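Local coordinates for gluconate kinase (Lactobacillus acidophilus, PDB 3LL3), which probably phosphorylates gluconate or a related sugar with ATP, as an FGGY-family carbohydrate kinase, at residues Y241-C255 / S262-I274. Residues are numbered along the deposited sequence; the frame is centred on the assembly and turned at random.
Sequences YLSTIGVNAIDSDHC and SGAIRTIVDQPKI
T267 OG1 is held from two quarters: it donates to H254 O at 2.8 Å and accepts a hydrogen bond from water 2 at 2.7 Å. The bond to H254 runs in the carbonyl plane, with a C=O...OG1 angle of 158°. The hydroxyl gets there because it stands opposite the threonine's own backbone N (chi1 -167°). Water 2 also donates to S252 O, which fastens T267 to the type I turn D251-H254, itself stiffened by an Asx turn from D251 OD1 to D253 N. With T267 gripping the turn in this way, a valine in its place would probably take this hydroxyl donor from H254 O and let water 2 drift, weakening the tie between turn and strand. Water 1 does similar work next door, accepting from I268 N at 2.9 Å and facing the carbonyl oxygens of A249 and D251.

I268 supplies the apolar half. Its CD1 reaches into the loop and helix, meeting I245 CG2 at 3.7 Å, T244 CG2 at 3.9 Å and the Y241 ring obliquely at CE1. Beside it, T244 OG1 lies 3.2 Å from R266 CD, its own hydrogen bond being to G240 O. R266 runs extended from CG to NE past T244, and its side chain touches the bound D-xylulose, so this packing flanks the sugar pocket.

The helical residues 241-245 cross strand 263-269 at 78°, the two axes 8.8 Å apart at closest approach, and the helix ends in a Schellman motif at N248. It follows strand 232-238 of one sheet and leads into strand 254-259 of the other, which pairs in a hairpin with 263-269; L291 of strand 289-296 also packs on T244 and I268.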
ATOM      1  N   TYR A 241      -4.986   3.034 -34.182  1.00 21.71           N
ATOM      2  CA  TYR A 241      -5.837   2.328 -35.127  1.00 19.74           C
ATOM      3  C   TYR A 241      -5.079   1.212 -35.822  1.00 23.62           C
ATOM      4  O   TYR A 241      -5.561   0.087 -35.903  1.00 22.98           O
ATOM      5  CB  TYR A 241      -6.359   3.294 -36.183  1.00 21.72           C
ATOM      6  CG  TYR A 241      -7.126   2.597 -37.281  1.00 22.26           C
ATOM      7  CD1 TYR A 241      -8.400   2.084 -37.052  1.00 21.65           C
ATOM      8  CD2 TYR A 241      -6.568   2.432 -38.533  1.00 22.47           C
ATOM      9  CE1 TYR A 241      -9.103   1.443 -38.067  1.00 22.75           C
ATOM     10  CE2 TYR A 241      -7.257   1.792 -39.545  1.00 24.75           C
ATOM     11  CZ  TYR A 241      -8.523   1.304 -39.308  1.00 24.09           C
ATOM     12  OH  TYR A 241      -9.180   0.669 -40.334  1.00 26.41           O
ATOM     13  N   LEU A 242      -3.908   1.545 -36.366  1.00 22.99           N
ATOM     14  CA  LEU A 242      -3.113   0.583 -37.100  1.00 21.02           C
ATOM     15  C   LEU A 242      -2.653  -0.595 -36.221  1.00 22.41           C
ATOM     16  O   LEU A 242      -2.658  -1.739 -36.676  1.00 21.91           O
ATOM     17  CB  LEU A 242      -1.931   1.271 -37.774  1.00 20.33           C
ATOM     18  CG  LEU A 242      -2.363   2.194 -38.923  1.00 23.06           C
ATOM     19  CD1 LEU A 242      -1.166   2.842 -39.607  1.00 22.56           C
ATOM     20  CD2 LEU A 242      -3.197   1.435 -39.928  1.00 20.82           C
ATOM     21  N   SER A 243      -2.247  -0.308 -34.986  1.00 19.47           N
ATOM     22  CA  SER A 243      -1.856  -1.347 -34.048  1.00 24.88           C
ATOM     23  C   SER A 243      -3.011  -2.304 -33.766  1.00 24.13           C
ATOM     24  O   SER A 243      -2.781  -3.458 -33.463  1.00 26.23           O
ATOM     25  CB  SER A 243      -1.379  -0.742 -32.725  1.00 23.62           C
ATOM     26  OG  SER A 243      -0.095  -0.189 -32.899  1.00 28.74           O
ATOM     27  N   THR A 244      -4.245  -1.804 -33.843  1.00 23.40           N
ATOM     28  CA  THR A 244      -5.437  -2.623 -33.613  1.00 23.66           C
ATOM     29  C   THR A 244      -5.761  -3.536 -34.811  1.00 24.18           C
ATOM     30  O   THR A 244      -5.860  -4.779 -34.659  1.00 21.84           O
ATOM     31  CB  THR A 244      -6.660  -1.748 -33.265  1.00 22.97           C
ATOM     32  OG1 THR A 244      -6.326  -0.878 -32.184  1.00 21.10           O
ATOM     33  CG2 THR A 244      -7.848  -2.626 -32.858  1.00 20.94           C
ATOM     34  N   ILE A 245      -5.920  -2.949 -35.998  1.00 19.98           N
ATOM     35  CA  ILE A 245      -6.125  -3.799 -37.163  1.00 21.39           C
ATOM     36  C   ILE A 245      -4.869  -4.628 -37.473  1.00 21.68           C
ATOM     37  O   ILE A 245      -4.970  -5.702 -38.042  1.00 21.49           O
ATOM     38  CB  ILE A 245      -6.600  -3.037 -38.424  1.00 23.11           C
ATOM     39  CG1 ILE A 245      -5.482  -2.169 -39.005  1.00 20.93           C
ATOM     40  CG2 ILE A 245      -7.844  -2.199 -38.118  1.00 22.96           C
ATOM     41  CD1 ILE A 245      -5.810  -1.619 -40.418  1.00 23.57           C
ATOM     42  N   GLY A 246      -3.693  -4.133 -37.087  1.00 22.64           N
ATOM     43  CA  GLY A 246      -2.440  -4.857 -37.277  1.00 22.24           C
ATOM     44  C   GLY A 246      -2.286  -6.152 -36.470  1.00 23.88           C
ATOM     45  O   GLY A 246      -1.347  -6.943 -36.709  1.00 23.38           O
ATOM     46  N   VAL A 247      -3.186  -6.362 -35.511  1.00 22.81           N
ATOM     47  CA  VAL A 247      -3.251  -7.618 -34.758  1.00 24.23           C
ATOM     48  C   VAL A 247      -4.539  -8.360 -35.097  1.00 24.67           C
ATOM     49  O   VAL A 247      -4.983  -9.254 -34.368  1.00 24.72           O
ATOM     50  CB  VAL A 247      -3.098  -7.419 -33.223  1.00 24.44           C
ATOM     51  CG1 VAL A 247      -1.731  -6.808 -32.891  1.00 23.15           C
ATOM     52  CG2 VAL A 247      -4.256  -6.588 -32.620  1.00 23.80           C
ATOM     53  N   ASN A 248      -5.122  -7.981 -36.231  1.00 25.06           N
ATOM     54  CA  ASN A 248      -6.336  -8.611 -36.749  1.00 24.14           C
ATOM     55  C   ASN A 248      -7.556  -8.434 -35.861  1.00 25.00           C
ATOM     56  O   ASN A 248      -8.462  -9.265 -35.875  1.00 27.44           O
ATOM     57  CB  ASN A 248      -6.115 -10.100 -37.005  1.00 26.38           C
ATOM     58  CG  ASN A 248      -7.066 -10.648 -38.043  1.00 28.86           C
ATOM     59  OD1 ASN A 248      -7.562  -9.899 -38.884  1.00 29.28           O
ATOM     60  ND2 ASN A 248      -7.329 -11.954 -37.994  1.00 27.23           N
ATOM     61  N   ALA A 249      -7.576  -7.379 -35.060  1.00 23.98           N
ATOM     62  CA  ALA A 249      -8.763  -7.102 -34.254  1.00 25.54           C
ATOM     63  C   ALA A 249      -9.610  -6.073 -34.978  1.00 23.40           C
ATOM     64  O   ALA A 249      -9.631  -4.903 -34.607  1.00 25.29           O
ATOM     65  CB  ALA A 249      -8.383  -6.625 -32.850  1.00 22.80           C
ATOM     66  N   ILE A 250     -10.307  -6.512 -36.019  1.00 26.06           N
ATOM     67  CA  ILE A 250     -10.932  -5.570 -36.965  1.00 29.44           C
ATOM     68  C   ILE A 250     -12.381  -5.286 -36.599  1.00 29.50           C
ATOM     69  O   ILE A 250     -13.006  -4.369 -37.149  1.00 27.64           O
ATOM     70  CB  ILE A 250     -10.861  -6.087 -38.408  1.00 28.95           C
ATOM     71  CG1 ILE A 250     -11.688  -7.364 -38.525  1.00 29.82           C
ATOM     72  CG2 ILE A 250      -9.414  -6.354 -38.799  1.00 25.70           C
ATOM     73  CD1 ILE A 250     -11.686  -7.965 -39.892  1.00 31.59           C
ATOM     74  N   ASP A 251     -12.911  -6.055 -35.654  1.00 26.61           N
ATOM     75  CA  ASP A 251     -14.295  -5.846 -35.232  1.00 28.86           C
ATOM     76  C   ASP A 251     -14.493  -6.110 -33.744  1.00 27.89           C
ATOM     77  O   ASP A 251     -13.561  -6.523 -33.042  1.00 27.78           O
ATOM     78  CB  ASP A 251     -15.283  -6.663 -36.079  1.00 29.82           C
ATOM     79  CG  ASP A 251     -15.018  -8.159 -36.022  1.00 34.89           C
ATOM     80  OD1 ASP A 251     -14.708  -8.691 -34.930  1.00 32.66           O
ATOM     81  OD2 ASP A 251     -15.132  -8.803 -37.089  1.00 39.12           O
ATOM     82  N   SER A 252     -15.714  -5.872 -33.279  1.00 28.08           N
ATOM     83  CA  SER A 252     -16.020  -5.890 -31.854  1.00 31.52           C
ATOM     84  C   SER A 252     -15.959  -7.274 -31.194  1.00 31.90           C
ATOM     85  O   SER A 252     -16.021  -7.368 -29.970  1.00 32.46           O
ATOM     86  CB  SER A 252     -17.395  -5.273 -31.615  1.00 32.78           C
ATOM     87  OG  SER A 252     -18.377  -6.016 -32.313  1.00 36.34           O
ATOM     88  N   ASP A 253     -15.857  -8.339 -31.992  1.00 32.34           N
ATOM     89  CA  ASP A 253     -15.707  -9.687 -31.441  1.00 30.90           C
ATOM     90  C   ASP A 253     -14.317  -9.850 -30.835  1.00 30.29           C
ATOM     91  O   ASP A 253     -14.081 -10.777 -30.063  1.00 30.17           O
ATOM     92  CB  ASP A 253     -15.933 -10.775 -32.502  1.00 31.71           C
ATOM     93  CG  ASP A 253     -17.402 -10.942 -32.894  1.00 37.90           C
ATOM     94  OD1 ASP A 253     -18.304 -10.662 -32.078  1.00 37.96           O
ATOM     95  OD2 ASP A 253     -17.661 -11.368 -34.039  1.00 43.04           O
ATOM     96  N   HIS A 254     -13.398  -8.965 -31.204  1.00 26.85           N
ATOM     97  CA  HIS A 254     -12.047  -8.973 -30.655  1.00 27.80           C
ATOM     98  C   HIS A 254     -11.696  -7.650 -29.955  1.00 29.86           C
ATOM     99  O   HIS A 254     -12.325  -6.617 -30.209  1.00 28.20           O
ATOM    100  CB  HIS A 254     -11.028  -9.250 -31.762  1.00 27.05           C
ATOM    101  CG  HIS A 254     -11.012 -10.673 -32.241  1.00 31.28           C
ATOM    102  ND1 HIS A 254     -12.064 -11.247 -32.925  1.00 33.05           N
ATOM    103  CD2 HIS A 254     -10.050 -11.624 -32.168  1.00 34.00           C
ATOM    104  CE1 HIS A 254     -11.759 -12.493 -33.234  1.00 30.94           C
ATOM    105  NE2 HIS A 254     -10.541 -12.749 -32.788  1.00 31.54           N
ATOM    106  N   CYS A 255     -10.713  -7.699 -29.057  1.00 26.99           N
ATOM    107  CA  CYS A 255     -10.068  -6.496 -28.514  1.00 26.56           C
ATOM    108  C   CYS A 255      -8.570  -6.633 -28.782  1.00 24.37           C
ATOM    109  O   CYS A 255      -8.061  -7.746 -28.922  1.00 27.25           O
ATOM    110  CB  CYS A 255     -10.276  -6.405 -26.995  1.00 26.42           C
ATOM    111  SG  CYS A 255     -11.945  -5.941 -26.436  1.00 36.75           S
ATOM    112  N   SER A 262       4.224   1.132 -21.505  1.00 24.81           N
ATOM    113  CA  SER A 262       2.859   1.505 -21.157  1.00 26.46           C
ATOM    114  C   SER A 262       1.928   0.517 -21.856  1.00 27.03           C
ATOM    115  O   SER A 262       2.386  -0.321 -22.616  1.00 30.29           O
ATOM    116  CB  SER A 262       2.568   2.947 -21.579  1.00 26.97           C
ATOM    117  OG  SER A 262       2.695   3.109 -22.995  1.00 28.10           O
ATOM    118  N   GLY A 263       0.630   0.597 -21.607  1.00 24.41           N
ATOM    119  CA  GLY A 263      -0.297  -0.296 -22.274  1.00 23.93           C
ATOM    120  C   GLY A 263      -1.472   0.382 -22.952  1.00 24.03           C
ATOM    121  O   GLY A 263      -1.647   1.593 -22.846  1.00 22.59           O
ATOM    122  N   ALA A 264      -2.289  -0.415 -23.638  1.00 22.79           N
ATOM    123  CA  ALA A 264      -3.527   0.066 -24.225  1.00 22.32           C
ATOM    124  C   ALA A 264      -4.485  -1.098 -24.450  1.00 22.53           C
ATOM    125  O   ALA A 264      -4.061  -2.192 -24.833  1.00 21.77           O
ATOM    126  CB  ALA A 264      -3.250   0.789 -25.534  1.00 24.51           C
ATOM    127  N   ILE A 265      -5.764  -0.875 -24.160  1.00 22.00           N
ATOM    128  CA  ILE A 265      -6.834  -1.786 -24.565  1.00 21.91           C
ATOM    129  C   ILE A 265      -7.750  -1.093 -25.588  1.00 24.66           C
ATOM    130  O   ILE A 265      -8.190   0.041 -25.368  1.00 22.95           O
ATOM    131  CB  ILE A 265      -7.643  -2.318 -23.341  1.00 23.29           C
ATOM    132  CG1 ILE A 265      -8.675  -3.364 -23.793  1.00 22.56           C
ATOM    133  CG2 ILE A 265      -8.294  -1.195 -22.562  1.00 22.74           C
ATOM    134  CD1 ILE A 265      -8.032  -4.740 -24.144  1.00 21.71           C
ATOM    135  N   ARG A 266      -8.024  -1.758 -26.710  1.00 23.50           N
ATOM    136  CA  ARG A 266      -8.809  -1.157 -27.785  1.00 21.61           C
ATOM    137  C   ARG A 266      -9.709  -2.149 -28.509  1.00 23.61           C
ATOM    138  O   ARG A 266      -9.441  -3.356 -28.551  1.00 21.19           O
ATOM    139  CB  ARG A 266      -7.894  -0.581 -28.846  1.00 22.37           C
ATOM    140  CG  ARG A 266      -6.866   0.373 -28.353  1.00 22.99           C
ATOM    141  CD  ARG A 266      -5.961   0.731 -29.496  1.00 23.71           C
ATOM    142  NE  ARG A 266      -4.867   1.599 -29.090  1.00 29.72           N
ATOM    143  CZ  ARG A 266      -3.593   1.221 -29.013  1.00 31.19           C
ATOM    144  NH1 ARG A 266      -3.236  -0.033 -29.318  1.00 23.71           N
ATOM    145  NH2 ARG A 266      -2.672   2.113 -28.640  1.00 35.65           N
ATOM    146  N   THR A 267     -10.742  -1.607 -29.134  1.00 21.91           N
ATOM    147  CA  THR A 267     -11.660  -2.401 -29.923  1.00 24.16           C
ATOM    148  C   THR A 267     -12.333  -1.501 -30.954  1.00 23.06           C
ATOM    149  O   THR A 267     -12.397  -0.293 -30.769  1.00 25.22           O
ATOM    150  CB  THR A 267     -12.709  -3.096 -29.021  1.00 26.99           C
ATOM    151  OG1 THR A 267     -13.397  -4.101 -29.776  1.00 27.29           O
ATOM    152  CG2 THR A 267     -13.716  -2.073 -28.458  1.00 25.42           C
ATOM    153  N   ILE A 268     -12.830  -2.087 -32.036  1.00 24.07           N
ATOM    154  CA  ILE A 268     -13.435  -1.320 -33.114  1.00 24.76           C
ATOM    155  C   ILE A 268     -14.912  -1.668 -33.205  1.00 26.33           C
ATOM    156  O   ILE A 268     -15.271  -2.852 -33.266  1.00 24.20           O
ATOM    157  CB  ILE A 268     -12.718  -1.613 -34.440  1.00 22.87           C
ATOM    158  CG1 ILE A 268     -11.297  -1.039 -34.388  1.00 23.10           C
ATOM    159  CG2 ILE A 268     -13.511  -1.063 -35.629  1.00 27.08           C
ATOM    160  CD1 ILE A 268     -10.406  -1.460 -35.520  1.00 23.57           C
ATOM    161  N   VAL A 269     -15.761  -0.639 -33.188  1.00 24.23           N
ATOM    162  CA  VAL A 269     -17.213  -0.828 -33.188  1.00 26.80           C
ATOM    163  C   VAL A 269     -17.824  -0.134 -34.402  1.00 31.00           C
ATOM    164  O   VAL A 269     -17.149   0.670 -35.060  1.00 27.51           O
ATOM    165  CB  VAL A 269     -17.861  -0.306 -31.878  1.00 26.65           C
ATOM    166  CG1 VAL A 269     -17.378  -1.122 -30.705  1.00 27.94           C
ATOM    167  CG2 VAL A 269     -17.509   1.170 -31.657  1.00 26.63           C
ATOM    168  N   ASP A 270     -19.084  -0.435 -34.718  1.00 32.08           N
ATOM    169  CA  ASP A 270     -19.656   0.074 -35.979  1.00 33.40           C
ATOM    170  C   ASP A 270     -20.368   1.422 -35.876  1.00 34.81           C
ATOM    171  O   ASP A 270     -20.889   1.929 -36.868  1.00 37.89           O
ATOM    172  CB  ASP A 270     -20.567  -0.950 -36.661  1.00 37.10           C
ATOM    173  CG  ASP A 270     -21.701  -1.419 -35.773  1.00 40.56           C
ATOM    174  OD1 ASP A 270     -21.978  -0.791 -34.730  1.00 41.53           O
ATOM    175  OD2 ASP A 270     -22.324  -2.440 -36.123  1.00 51.49           O
ATOM    176  N   GLN A 271     -20.393   2.001 -34.687  1.00 33.08           N
ATOM    177  CA  GLN A 271     -20.983   3.321 -34.530  1.00 35.12           C
ATOM    178  C   GLN A 271     -20.301   4.111 -33.415  1.00 33.46           C
ATOM    179  O   GLN A 271     -19.614   3.529 -32.568  1.00 31.90           O
ATOM    180  CB  GLN A 271     -22.502   3.208 -34.315  1.00 38.59           C
ATOM    181  CG  GLN A 271     -22.936   2.405 -33.104  1.00 43.34           C
ATOM    182  CD  GLN A 271     -24.421   2.048 -33.141  1.00 52.82           C
ATOM    183  OE1 GLN A 271     -25.080   2.205 -34.176  1.00 54.85           O
ATOM    184  NE2 GLN A 271     -24.952   1.559 -32.017  1.00 49.00           N
ATOM    185  N   PRO A 272     -20.478   5.447 -33.415  1.00 31.86           N
ATOM    186  CA  PRO A 272     -19.895   6.209 -32.311  1.00 32.40           C
ATOM    187  C   PRO A 272     -20.477   5.653 -31.033  1.00 38.00           C
ATOM    188  O   PRO A 272     -21.645   5.265 -30.987  1.00 41.06           O
ATOM    189  CB  PRO A 272     -20.413   7.635 -32.524  1.00 33.61           C
ATOM    190  CG  PRO A 272     -20.882   7.695 -33.935  1.00 33.08           C
ATOM    191  CD  PRO A 272     -21.255   6.286 -34.342  1.00 32.80           C
ATOM    192  N   LYS A 273     -19.663   5.564 -30.002  1.00 32.19           N
ATOM    193  CA  LYS A 273     -20.186   5.149 -28.738  1.00 33.37           C
ATOM    194  C   LYS A 273     -19.300   5.821 -27.740  1.00 34.15           C
ATOM    195  O   LYS A 273     -18.076   5.711 -27.801  1.00 34.20           O
ATOM    196  CB  LYS A 273     -20.152   3.628 -28.583  1.00 34.14           C
ATOM    197  CG  LYS A 273     -20.567   3.182 -27.176  1.00 40.76           C
ATOM    198  CD  LYS A 273     -20.258   1.697 -26.908  1.00 39.18           C
ATOM    199  CE  LYS A 273     -20.562   1.360 -25.442  1.00 46.50           C
ATOM    200  NZ  LYS A 273     -20.187  -0.039 -25.072  1.00 51.80           N
ATOM    201  N   ILE A 274     -19.913   6.577 -26.852  1.00 33.14           N
ATOM    202  CA  ILE A 274     -19.138   7.285 -25.874  1.00 32.57           C
ATOM    203  C   ILE A 274     -19.582   6.837 -24.523  1.00 31.73           C
ATOM    204  O   ILE A 274     -20.686   6.314 -24.350  1.00 33.79           O
ATOM    205  CB  ILE A 274     -19.292   8.810 -26.021  1.00 33.93           C
ATOM    206  CG1 ILE A 274     -20.771   9.196 -26.028  1.00 33.84           C
ATOM    207  CG2 ILE A 274     -18.611   9.281 -27.285  1.00 32.93           C
ATOM    208  CD1 ILE A 274     -20.996  10.686 -25.903  1.00 37.01           C
TER
HETATM  209  O   HOH W   1     -11.600  -4.619 -32.525  1.00 27.21           O
HETATM  210  O   HOH W   2     -15.410  -5.181 -28.423  1.00 39.87           O